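Short-chain type dehydrogenase/reductase (Mycobacterium ulcerans, PDB 3SVT) probably catalyses an NAD(P)-linked oxidation or reduction, as a member of the short-chain dehydrogenase/reductase family with a Rossmann-type fold. Local coordinates at residues G35-R43 with A81-H89; N44-V52 with G63-D71. All coordinates share one frame; numbering follows the deposited sequence.

Overall arrangement
Strands 37-42 and 64-69 are parallel neighbours in the central sheet, and the two contacts lie on its opposite faces. Interaction 1 packs helix 75-89 against strand 37-42 on one face; interaction 2 packs helix 45-57 against strand 64-69 on the other. Their centres are about 10 Å apart, and each is about 17 Å from the centre of the chain. The strands are stitched together directly: Val-38 N to Ala-64 O measures 3.0 Å and Gly-42 O to Thr-70 N 2.8 Å, both probable hydrogen bonds. Leu-48 CD1 also packs 3.3 Å from Gly-42 O. Both contacts belong to the first half of the Rossmann fold, the part that in SDR relatives usually binds the dinucleotide.

Interaction 1: residues G35-R43 with A81-H89; sequences GASVMIVGR and AVDAVTAWH
Met-39 of strand 37-42 reaches across to Ala-81, Ala-84 and Val-85 of helix 75-89, whose 81-89 segment runs nearly antiparallel to the strand (166°, axes 9.3 Å apart at closest). Met-39 CB lies 3.9 Å from Val-85 CG2. With CG anti to the backbone N (chi1 -169°), the chain extends toward the helix, and SD passes the backbone at Ala-81, 3.8 Å from Ala-81 O. A bend at chi3 (-80°) then turns CE along the helix, where it rests 3.7 Å from Ala-84 CB and close to Val-85 N. At one end of the contact Val-41 CG1 meets Ala-81 CB; at the other the indole of Trp-88 reaches the strand. Ser-37 CB sits over the six-membered ring of Trp-88, 3.9 Å from its centroid, a CH-pi contact, while Val-38 O lies at the ring edge, 3.4 Å from Trp-88 CZ3. His-89 CE1 lies over the same indole face as Ser-37 CB and approaches Ser-37 OG to 3.1 Å. The imidazole is held through ND1 by a hydrogen bond to Thr-13 OG1 on the adjoining strand, and Arg-66 makes a cation-pi contact with Trp-88. Between the two segments the contact is mainly van der Waals and CH-pi, apolar and buried round Met-39, Val-41, Ala-81 and Val-85, with more polar atoms brought in where Trp-88 and His-89 meet the strand.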
ATOM      1  N   GLY B  35      28.304  22.731  -4.250  1.00 39.31           N
ATOM      2  CA  GLY B  35      28.248  24.190  -4.375  1.00 40.22           C
ATOM      3  C   GLY B  35      27.068  24.874  -3.688  1.00 38.90           C
ATOM      4  O   GLY B  35      26.833  26.077  -3.899  1.00 39.79           O
ATOM      5  N   ALA B  36      26.341  24.127  -2.864  1.00 36.53           N
ATOM      6  CA  ALA B  36      25.208  24.677  -2.108  1.00 35.78           C
ATOM      7  C   ALA B  36      25.631  25.354  -0.795  1.00 35.38           C
ATOM      8  O   ALA B  36      26.703  25.063  -0.231  1.00 34.83           O
ATOM      9  CB  ALA B  36      24.174  23.583  -1.800  1.00 33.91           C
ATOM     10  N   SER B  37      24.753  26.251  -0.325  1.00 34.80           N
ATOM     11  CA  SER B  37      24.776  26.754   1.048  1.00 33.86           C
ATOM     12  C   SER B  37      23.865  25.907   1.928  1.00 32.15           C
ATOM     13  O   SER B  37      22.683  25.708   1.632  1.00 31.43           O
ATOM     14  CB  SER B  37      24.325  28.213   1.093  1.00 34.94           C
ATOM     15  OG  SER B  37      25.306  29.032   0.492  1.00 35.31           O
ATOM     16  N   VAL B  38      24.428  25.401   3.016  1.00 31.68           N
ATOM     17  CA  VAL B  38      23.700  24.575   3.930  1.00 30.30           C
ATOM     18  C   VAL B  38      23.776  25.160   5.350  1.00 30.12           C
ATOM     19  O   VAL B  38      24.838  25.609   5.780  1.00 31.50           O
ATOM     20  CB  VAL B  38      24.268  23.160   3.946  1.00 29.56           C
ATOM     21  CG1 VAL B  38      23.450  22.269   4.912  1.00 28.97           C
ATOM     22  CG2 VAL B  38      24.268  22.569   2.528  1.00 31.50           C
ATOM     23  N   MET B  39      22.645  25.153   6.050  1.00 28.57           N
ATOM     24  CA  MET B  39      22.611  25.272   7.499  1.00 28.39           C
ATOM     25  C   MET B  39      22.230  23.909   8.075  1.00 27.28           C
ATOM     26  O   MET B  39      21.169  23.341   7.726  1.00 26.97           O
ATOM     27  CB  MET B  39      21.594  26.317   7.962  1.00 28.36           C
ATOM     28  CG  MET B  39      21.721  26.651   9.447  1.00 30.71           C
ATOM     29  SD  MET B  39      20.471  27.802  10.060  1.00 36.22           S
ATOM     30  CE  MET B  39      21.190  29.352   9.502  1.00 36.11           C
ATOM     31  N   ILE B  40      23.107  23.378   8.916  1.00 26.83           N
ATOM     32  CA  ILE B  40      22.825  22.181   9.701  1.00 27.39           C
ATOM     33  C   ILE B  40      22.346  22.564  11.103  1.00 28.19           C
ATOM     34  O   ILE B  40      22.944  23.406  11.765  1.00 29.73           O
ATOM     35  CB  ILE B  40      24.029  21.232   9.837  1.00 27.34           C
ATOM     36  CG1 ILE B  40      25.287  21.964  10.370  1.00 29.58           C
ATOM     37  CG2 ILE B  40      24.316  20.560   8.490  1.00 27.44           C
ATOM     38  CD1 ILE B  40      26.477  21.027  10.643  1.00 29.37           C
ATOM     39  N   VAL B  41      21.259  21.958  11.546  1.00 28.43           N
ATOM     40  CA  VAL B  41      20.771  22.193  12.888  1.00 28.55           C
ATOM     41  C   VAL B  41      20.699  20.848  13.608  1.00 29.52           C
ATOM     42  O   VAL B  41      20.597  19.784  12.968  1.00 28.99           O
ATOM     43  CB  VAL B  41      19.418  22.901  12.874  1.00 28.57           C
ATOM     44  CG1 VAL B  41      19.508  24.236  12.145  1.00 28.66           C
ATOM     45  CG2 VAL B  41      18.333  22.018  12.257  1.00 28.65           C
ATOM     46  N   GLY B  42      20.780  20.908  14.932  1.00 30.80           N
ATOM     47  CA  GLY B  42      20.738  19.734  15.800  1.00 31.87           C
ATOM     48  C   GLY B  42      20.924  20.102  17.262  1.00 33.83           C
ATOM     49  O   GLY B  42      21.149  21.273  17.604  1.00 33.93           O
ATOM     50  N   ARG B  43      20.850  19.107  18.129  1.00 35.80           N
ATOM     51  CA  ARG B  43      20.836  19.354  19.563  1.00 38.51           C
ATOM     52  C   ARG B  43      22.211  19.752  20.133  1.00 40.36           C
ATOM     53  O   ARG B  43      22.271  20.552  21.063  1.00 41.72           O
ATOM     54  CB  ARG B  43      20.253  18.143  20.323  1.00 39.56           C
ATOM     55  N   ALA B  81      15.547  29.085  13.492  1.00 31.04           N
ATOM     56  CA  ALA B  81      16.485  28.466  12.590  1.00 30.58           C
ATOM     57  C   ALA B  81      16.030  28.600  11.159  1.00 29.61           C
ATOM     58  O   ALA B  81      16.836  28.829  10.269  1.00 30.06           O
ATOM     59  CB  ALA B  81      16.648  26.989  12.966  1.00 29.84           C
ATOM     60  N   VAL B  82      14.733  28.439  10.918  1.00 29.39           N
ATOM     61  CA  VAL B  82      14.207  28.609   9.575  1.00 28.88           C
ATOM     62  C   VAL B  82      14.314  30.076   9.109  1.00 30.14           C
ATOM     63  O   VAL B  82      14.612  30.321   7.971  1.00 29.56           O
ATOM     64  CB  VAL B  82      12.764  28.114   9.470  1.00 28.82           C
ATOM     65  CG1 VAL B  82      12.181  28.488   8.139  1.00 27.17           C
ATOM     66  CG2 VAL B  82      12.704  26.553   9.695  1.00 26.60           C
ATOM     67  N   ASP B  83      14.047  31.031   9.989  1.00 32.45           N
ATOM     68  CA  ASP B  83      14.255  32.469   9.684  1.00 34.94           C
ATOM     69  C   ASP B  83      15.693  32.732   9.270  1.00 35.01           C
ATOM     70  O   ASP B  83      15.954  33.399   8.283  1.00 36.02           O
ATOM     71  CB  ASP B  83      13.975  33.357  10.906  1.00 36.40           C
ATOM     72  CG  ASP B  83      12.528  33.308  11.367  1.00 38.62           C
ATOM     73  OD1 ASP B  83      11.647  32.957  10.569  1.00 42.03           O
ATOM     74  OD2 ASP B  83      12.272  33.651  12.542  1.00 43.12           O
ATOM     75  N   ALA B  84      16.615  32.204  10.052  1.00 35.24           N
ATOM     76  CA  ALA B  84      18.038  32.435   9.826  1.00 35.80           C
ATOM     77  C   ALA B  84      18.501  31.868   8.500  1.00 35.52           C
ATOM     78  O   ALA B  84      19.194  32.529   7.762  1.00 35.57           O
ATOM     79  CB  ALA B  84      18.835  31.822  10.942  1.00 36.13           C
ATOM     80  N   VAL B  85      18.118  30.635   8.180  1.00 34.61           N
ATOM     81  CA  VAL B  85      18.578  30.076   6.922  1.00 33.99           C
ATOM     82  C   VAL B  85      17.998  30.810   5.713  1.00 34.33           C
ATOM     83  O   VAL B  85      18.648  30.947   4.710  1.00 34.53           O
ATOM     84  CB  VAL B  85      18.354  28.583   6.807  1.00 33.20           C
ATOM     85  CG1 VAL B  85      16.869  28.234   6.766  1.00 32.08           C
ATOM     86  CG2 VAL B  85      19.070  28.082   5.552  1.00 33.50           C
ATOM     87  N   THR B  86      16.767  31.283   5.836  1.00 34.72           N
ATOM     88  CA  THR B  86      16.098  32.005   4.777  1.00 34.96           C
ATOM     89  C   THR B  86      16.658  33.424   4.588  1.00 36.65           C
ATOM     90  O   THR B  86      16.810  33.912   3.467  1.00 37.02           O
ATOM     91  CB  THR B  86      14.603  32.085   5.099  1.00 35.31           C
ATOM     92  OG1 THR B  86      14.103  30.760   5.345  1.00 33.93           O
ATOM     93  CG2 THR B  86      13.840  32.743   3.956  1.00 33.52           C
ATOM     94  N   ALA B  87      16.950  34.075   5.707  1.00 37.10           N
ATOM     95  CA  ALA B  87      17.528  35.410   5.716  1.00 38.62           C
ATOM     96  C   ALA B  87      18.957  35.406   5.159  1.00 39.02           C
ATOM     97  O   ALA B  87      19.454  36.450   4.716  1.00 39.93           O
ATOM     98  CB  ALA B  87      17.507  35.983   7.129  1.00 38.92           C
ATOM     99  N   TRP B  88      19.601  34.238   5.166  1.00 37.76           N
ATOM    100  CA  TRP B  88      20.999  34.127   4.743  1.00 37.66           C
ATOM    101  C   TRP B  88      21.209  34.737   3.354  1.00 38.44           C
ATOM    102  O   TRP B  88      22.009  35.648   3.193  1.00 38.76           O
ATOM    103  CB  TRP B  88      21.413  32.661   4.746  1.00 36.01           C
ATOM    104  CG  TRP B  88      22.895  32.361   4.581  1.00 36.25           C
ATOM    105  CD1 TRP B  88      23.919  33.248   4.363  1.00 38.91           C
ATOM    106  CD2 TRP B  88      23.497  31.058   4.596  1.00 35.86           C
ATOM    107  NE1 TRP B  88      25.120  32.568   4.262  1.00 37.60           N
ATOM    108  CE2 TRP B  88      24.883  31.226   4.404  1.00 36.44           C
ATOM    109  CE3 TRP B  88      23.000  29.767   4.778  1.00 35.92           C
ATOM    110  CZ2 TRP B  88      25.768  30.146   4.378  1.00 36.06           C
ATOM    111  CZ3 TRP B  88      23.894  28.690   4.756  1.00 35.51           C
ATOM    112  CH2 TRP B  88      25.251  28.890   4.560  1.00 35.70           C
ATOM    113  N   HIS B  89      20.491  34.213   2.356  1.00 38.34           N
ATOM    114  CA  HIS B  89      20.526  34.752   0.982  1.00 39.40           C
ATOM    115  C   HIS B  89      19.167  35.222   0.474  1.00 39.71           C
ATOM    116  O   HIS B  89      19.080  35.732  -0.649  1.00 41.35           O
ATOM    117  CB  HIS B  89      21.061  33.706   0.000  1.00 39.39           C
ATOM    118  CG  HIS B  89      22.439  33.234   0.324  1.00 39.16           C
ATOM    119  ND1 HIS B  89      22.699  31.952   0.762  1.00 35.27           N
ATOM    120  CD2 HIS B  89      23.631  33.881   0.303  1.00 38.57           C
ATOM    121  CE1 HIS B  89      23.996  31.828   0.985  1.00 37.35           C
ATOM    122  NE2 HIS B  89      24.583  32.984   0.719  1.00 37.89           N
TER

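Interaction 2: residues N44-V52 with G63-D71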
ATOM      1  N   ASN B  44      23.293  19.224  19.563  1.00 40.97           N
ATOM      2  CA  ASN B  44      24.634  19.262  20.198  1.00 43.73           C
ATOM      3  C   ASN B  44      25.586  20.245  19.499  1.00 43.68           C
ATOM      4  O   ASN B  44      26.118  19.949  18.423  1.00 42.59           O
ATOM      5  CB  ASN B  44      25.237  17.853  20.196  1.00 44.72           C
ATOM      6  CG  ASN B  44      26.441  17.709  21.125  1.00 48.40           C
ATOM      7  OD1 ASN B  44      27.094  18.689  21.492  1.00 51.50           O
ATOM      8  ND2 ASN B  44      26.748  16.468  21.493  1.00 51.26           N
ATOM      9  N   PRO B  45      25.788  21.435  20.096  1.00 45.12           N
ATOM     10  CA  PRO B  45      26.676  22.411  19.461  1.00 45.49           C
ATOM     11  C   PRO B  45      28.115  21.922  19.218  1.00 46.87           C
ATOM     12  O   PRO B  45      28.731  22.362  18.238  1.00 46.19           O
ATOM     13  CB  PRO B  45      26.660  23.596  20.436  1.00 46.91           C
ATOM     14  CG  PRO B  45      26.038  23.090  21.674  1.00 47.41           C
ATOM     15  CD  PRO B  45      25.144  21.987  21.299  1.00 46.04           C
ATOM     16  N   ASP B  46      28.622  21.024  20.081  1.00 48.93           N
ATOM     17  CA  ASP B  46      29.952  20.392  19.901  1.00 50.28           C
ATOM     18  C   ASP B  46      30.072  19.704  18.553  1.00 48.17           C
ATOM     19  O   ASP B  46      30.995  19.989  17.788  1.00 47.22           O
ATOM     20  CB  ASP B  46      30.247  19.330  20.973  1.00 52.55           C
ATOM     21  CG  ASP B  46      30.355  19.905  22.352  1.00 56.72           C
ATOM     22  OD1 ASP B  46      31.204  20.807  22.588  1.00 58.26           O
ATOM     23  OD2 ASP B  46      29.591  19.427  23.223  1.00 62.28           O
ATOM     24  N   LYS B  47      29.140  18.787  18.282  1.00 47.12           N
ATOM     25  CA  LYS B  47      29.098  18.066  17.000  1.00 45.54           C
ATOM     26  C   LYS B  47      28.828  18.995  15.839  1.00 43.30           C
ATOM     27  O   LYS B  47      29.422  18.855  14.782  1.00 43.50           O
ATOM     28  CB  LYS B  47      28.016  16.993  16.990  1.00 45.04           C
ATOM     29  CG  LYS B  47      28.347  15.725  17.746  1.00 47.97           C
ATOM     30  CD  LYS B  47      27.208  14.703  17.563  1.00 48.33           C
ATOM     31  CE  LYS B  47      27.131  13.692  18.716  1.00 52.49           C
ATOM     32  NZ  LYS B  47      28.390  12.889  18.915  1.00 54.45           N
ATOM     33  N   LEU B  48      27.885  19.913  16.019  1.00 41.92           N
ATOM     34  CA  LEU B  48      27.527  20.820  14.944  1.00 39.68           C
ATOM     35  C   LEU B  48      28.748  21.635  14.506  1.00 40.19           C
ATOM     36  O   LEU B  48      29.021  21.728  13.320  1.00 39.33           O
ATOM     37  CB  LEU B  48      26.361  21.727  15.356  1.00 39.15           C
ATOM     38  CG  LEU B  48      24.976  21.045  15.444  1.00 37.11           C
ATOM     39  CD1 LEU B  48      23.951  22.045  15.951  1.00 35.28           C
ATOM     40  CD2 LEU B  48      24.522  20.413  14.111  1.00 32.62           C
ATOM     41  N   ALA B  49      29.478  22.200  15.472  1.00 41.57           N
ATOM     42  CA  ALA B  49      30.690  22.999  15.200  1.00 42.69           C
ATOM     43  C   ALA B  49      31.766  22.163  14.522  1.00 42.91           C
ATOM     44  O   ALA B  49      32.385  22.599  13.535  1.00 42.97           O
ATOM     45  CB  ALA B  49      31.249  23.615  16.499  1.00 44.13           C
ATOM     46  N   GLY B  50      31.991  20.967  15.067  1.00 43.27           N
ATOM     47  CA  GLY B  50      32.914  19.999  14.482  1.00 43.23           C
ATOM     48  C   GLY B  50      32.586  19.704  13.036  1.00 41.96           C
ATOM     49  O   GLY B  50      33.450  19.850  12.159  1.00 41.97           O
ATOM     50  N   ALA B  51      31.331  19.305  12.780  1.00 40.23           N
ATOM     51  CA  ALA B  51      30.875  19.022  11.431  1.00 39.19           C
ATOM     52  C   ALA B  51      31.091  20.206  10.489  1.00 39.15           C
ATOM     53  O   ALA B  51      31.369  20.002   9.322  1.00 39.72           O
ATOM     54  CB  ALA B  51      29.378  18.617  11.433  1.00 38.18           C
ATOM     55  N   VAL B  52      30.941  21.434  10.979  1.00 39.64           N
ATOM     56  CA  VAL B  52      31.072  22.634  10.137  1.00 40.12           C
ATOM     57  C   VAL B  52      32.504  22.872   9.650  1.00 42.69           C
ATOM     58  O   VAL B  52      32.717  23.203   8.488  1.00 43.04           O
ATOM     59  CB  VAL B  52      30.549  23.897  10.864  1.00 40.43           C
ATOM     60  CG1 VAL B  52      31.098  25.178  10.237  1.00 41.00           C
ATOM     61  CG2 VAL B  52      28.992  23.899  10.889  1.00 37.66           C
ATOM     62  N   GLY B  63      30.767  26.184  -2.142  1.00 49.68           N
ATOM     63  CA  GLY B  63      29.891  25.759  -1.052  1.00 47.73           C
ATOM     64  C   GLY B  63      30.039  26.629   0.194  1.00 46.64           C
ATOM     65  O   GLY B  63      31.040  27.322   0.364  1.00 47.32           O
ATOM     66  N   ALA B  64      29.019  26.615   1.046  1.00 44.44           N
ATOM     67  CA  ALA B  64      29.021  27.371   2.302  1.00 43.51           C
ATOM     68  C   ALA B  64      28.309  26.545   3.359  1.00 41.95           C
ATOM     69  O   ALA B  64      27.381  25.790   3.037  1.00 41.17           O
ATOM     70  CB  ALA B  64      28.322  28.709   2.122  1.00 43.81           C
ATOM     71  N   ILE B  65      28.737  26.678   4.611  1.00 40.53           N
ATOM     72  CA  ILE B  65      28.172  25.891   5.697  1.00 39.32           C
ATOM     73  C   ILE B  65      28.073  26.731   6.963  1.00 39.12           C
ATOM     74  O   ILE B  65      28.993  27.507   7.274  1.00 40.14           O
ATOM     75  CB  ILE B  65      29.010  24.620   5.961  1.00 39.43           C
ATOM     76  CG1 ILE B  65      28.397  23.758   7.067  1.00 39.23           C
ATOM     77  CG2 ILE B  65      30.446  24.986   6.359  1.00 40.91           C
ATOM     78  CD1 ILE B  65      26.974  23.285   6.825  1.00 38.71           C
ATOM     79  N   ARG B  66      26.951  26.556   7.671  1.00 37.41           N
ATOM     80  CA  ARG B  66      26.618  27.244   8.920  1.00 36.80           C
ATOM     81  C   ARG B  66      25.936  26.267   9.863  1.00 35.52           C
ATOM     82  O   ARG B  66      25.415  25.243   9.422  1.00 34.88           O
ATOM     83  CB  ARG B  66      25.608  28.360   8.680  1.00 36.60           C
ATOM     84  CG  ARG B  66      26.115  29.538   7.936  1.00 39.20           C
ATOM     85  CD  ARG B  66      25.008  30.592   7.735  1.00 40.24           C
ATOM     86  NE  ARG B  66      24.468  31.115   8.992  1.00 39.75           N
ATOM     87  CZ  ARG B  66      23.717  32.206   9.102  1.00 39.14           C
ATOM     88  NH1 ARG B  66      23.399  32.928   8.029  1.00 40.38           N
ATOM     89  NH2 ARG B  66      23.283  32.584  10.298  1.00 37.78           N
ATOM     90  N   TYR B  67      25.890  26.603  11.148  1.00 35.10           N
ATOM     91  CA  TYR B  67      25.101  25.829  12.110  1.00 34.38           C
ATOM     92  C   TYR B  67      24.307  26.710  13.084  1.00 34.73           C
ATOM     93  O   TYR B  67      24.666  27.851  13.328  1.00 35.13           O
ATOM     94  CB  TYR B  67      25.976  24.852  12.869  1.00 34.50           C
ATOM     95  CG  TYR B  67      26.769  25.466  14.001  1.00 36.03           C
ATOM     96  CD1 TYR B  67      26.389  25.274  15.338  1.00 37.46           C
ATOM     97  CD2 TYR B  67      27.898  26.231  13.749  1.00 36.25           C
ATOM     98  CE1 TYR B  67      27.121  25.816  16.380  1.00 37.36           C
ATOM     99  CE2 TYR B  67      28.630  26.782  14.788  1.00 38.52           C
ATOM    100  CZ  TYR B  67      28.233  26.575  16.093  1.00 39.39           C
ATOM    101  OH  TYR B  67      28.959  27.126  17.114  1.00 41.08           O
ATOM    102  N   GLU B  68      23.199  26.165  13.584  1.00 34.19           N
ATOM    103  CA  GLU B  68      22.437  26.739  14.689  1.00 34.64           C
ATOM    104  C   GLU B  68      22.008  25.580  15.595  1.00 33.88           C
ATOM    105  O   GLU B  68      21.299  24.693  15.152  1.00 31.77           O
ATOM    106  CB  GLU B  68      21.184  27.469  14.198  1.00 34.67           C
ATOM    107  CG  GLU B  68      21.407  28.681  13.283  1.00 37.81           C
ATOM    108  CD  GLU B  68      21.968  29.902  13.982  1.00 43.56           C
ATOM    109  OE1 GLU B  68      22.444  29.780  15.138  1.00 48.10           O
ATOM    110  OE2 GLU B  68      21.958  30.994  13.352  1.00 45.59           O
ATOM    111  N   PRO B  69      22.457  25.568  16.860  1.00 35.07           N
ATOM    112  CA  PRO B  69      21.918  24.572  17.802  1.00 34.82           C
ATOM    113  C   PRO B  69      20.412  24.773  17.965  1.00 33.98           C
ATOM    114  O   PRO B  69      19.951  25.903  18.097  1.00 32.96           O
ATOM    115  CB  PRO B  69      22.642  24.870  19.114  1.00 36.42           C
ATOM    116  CG  PRO B  69      23.694  25.858  18.796  1.00 37.19           C
ATOM    117  CD  PRO B  69      23.359  26.530  17.516  1.00 36.22           C
ATOM    118  N   THR B  70      19.657  23.676  17.904  1.00 33.32           N
ATOM    119  CA  THR B  70      18.200  23.719  17.829  1.00 31.93           C
ATOM    120  C   THR B  70      17.653  22.428  18.436  1.00 32.50           C
ATOM    121  O   THR B  70      18.033  21.338  18.018  1.00 31.07           O
ATOM    122  CB  THR B  70      17.736  23.770  16.368  1.00 31.37           C
ATOM    123  OG1 THR B  70      18.198  24.964  15.723  1.00 31.00           O
ATOM    124  CG2 THR B  70      16.218  23.691  16.259  1.00 31.59           C
ATOM    125  N   ASP B  71      16.784  22.548  19.432  1.00 32.86           N
ATOM    126  CA  ASP B  71      16.037  21.406  19.921  1.00 32.79           C
ATOM    127  C   ASP B  71      14.684  21.456  19.227  1.00 32.29           C
ATOM    128  O   ASP B  71      13.814  22.268  19.574  1.00 31.64           O
ATOM    129  CB  ASP B  71      15.866  21.449  21.440  1.00 34.51           C
ATOM    130  CG  ASP B  71      14.941  20.343  21.965  1.00 34.00           C
ATOM    131  OD1 ASP B  71      14.206  19.706  21.190  1.00 33.30           O
ATOM    132  OD2 ASP B  71      14.941  20.112  23.174  1.00 38.06           O
TER
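The second half of a beta-alpha-beta unit is joined here: helix 45-57, which follows strand 37-42, packs back on strand 64-69, the next strand of the sheet. Helix segment 45-52 and strand 64-69 run almost exactly antiparallel (176°), with axes 8.3 Å apart at closest. Tyr-67 and Val-52 contribute the largest shares of the buried surface. Tyr-67 CG stands between the backbone N and the carbonyl carbon (chi1 80°), which turns the ring against the helix so that one face meets the backbone near Ala-49; Ala-49 N is over the ring centre. Leu-48 CB approaches the ring obliquely, 3.5 Å from Tyr-67 CD1, and Ala-49 CB lies 4.2 Å from Tyr-67 OH. Val-52 divides its two methyls. CG2 packs 3.7 Å from Tyr-67 CB, the two side chains crossing at about a right angle, and also lies 3.9 Å from Ile-65 CG1. CG1 meets Ile-65 CG2, and that same methyl of Ile-65 is 3.6 Å from Val-52 O. Farther along the strand, Leu-48 CD1 reaches the backbone, 3.7 Å from Pro-69 CA and near Glu-68 O, while the rings of Pro-45 and Pro-69 touch at the outer margin, CB to CG. Asn-44 occupies the N-cap position, its OD1 accepting a weak capping hydrogen bond from Asp-46 N. On the other face of the strand, Glu-68 and Arg-66 point away from this helix, linked by a long salt bridge. A helix that packs antiparallel on the sheet and returns the chain, through a loop, to the adjacent parallel strand, bound by aliphatic and aromatic side chains, is the beta-alpha-beta crossover of the Rossmann fold.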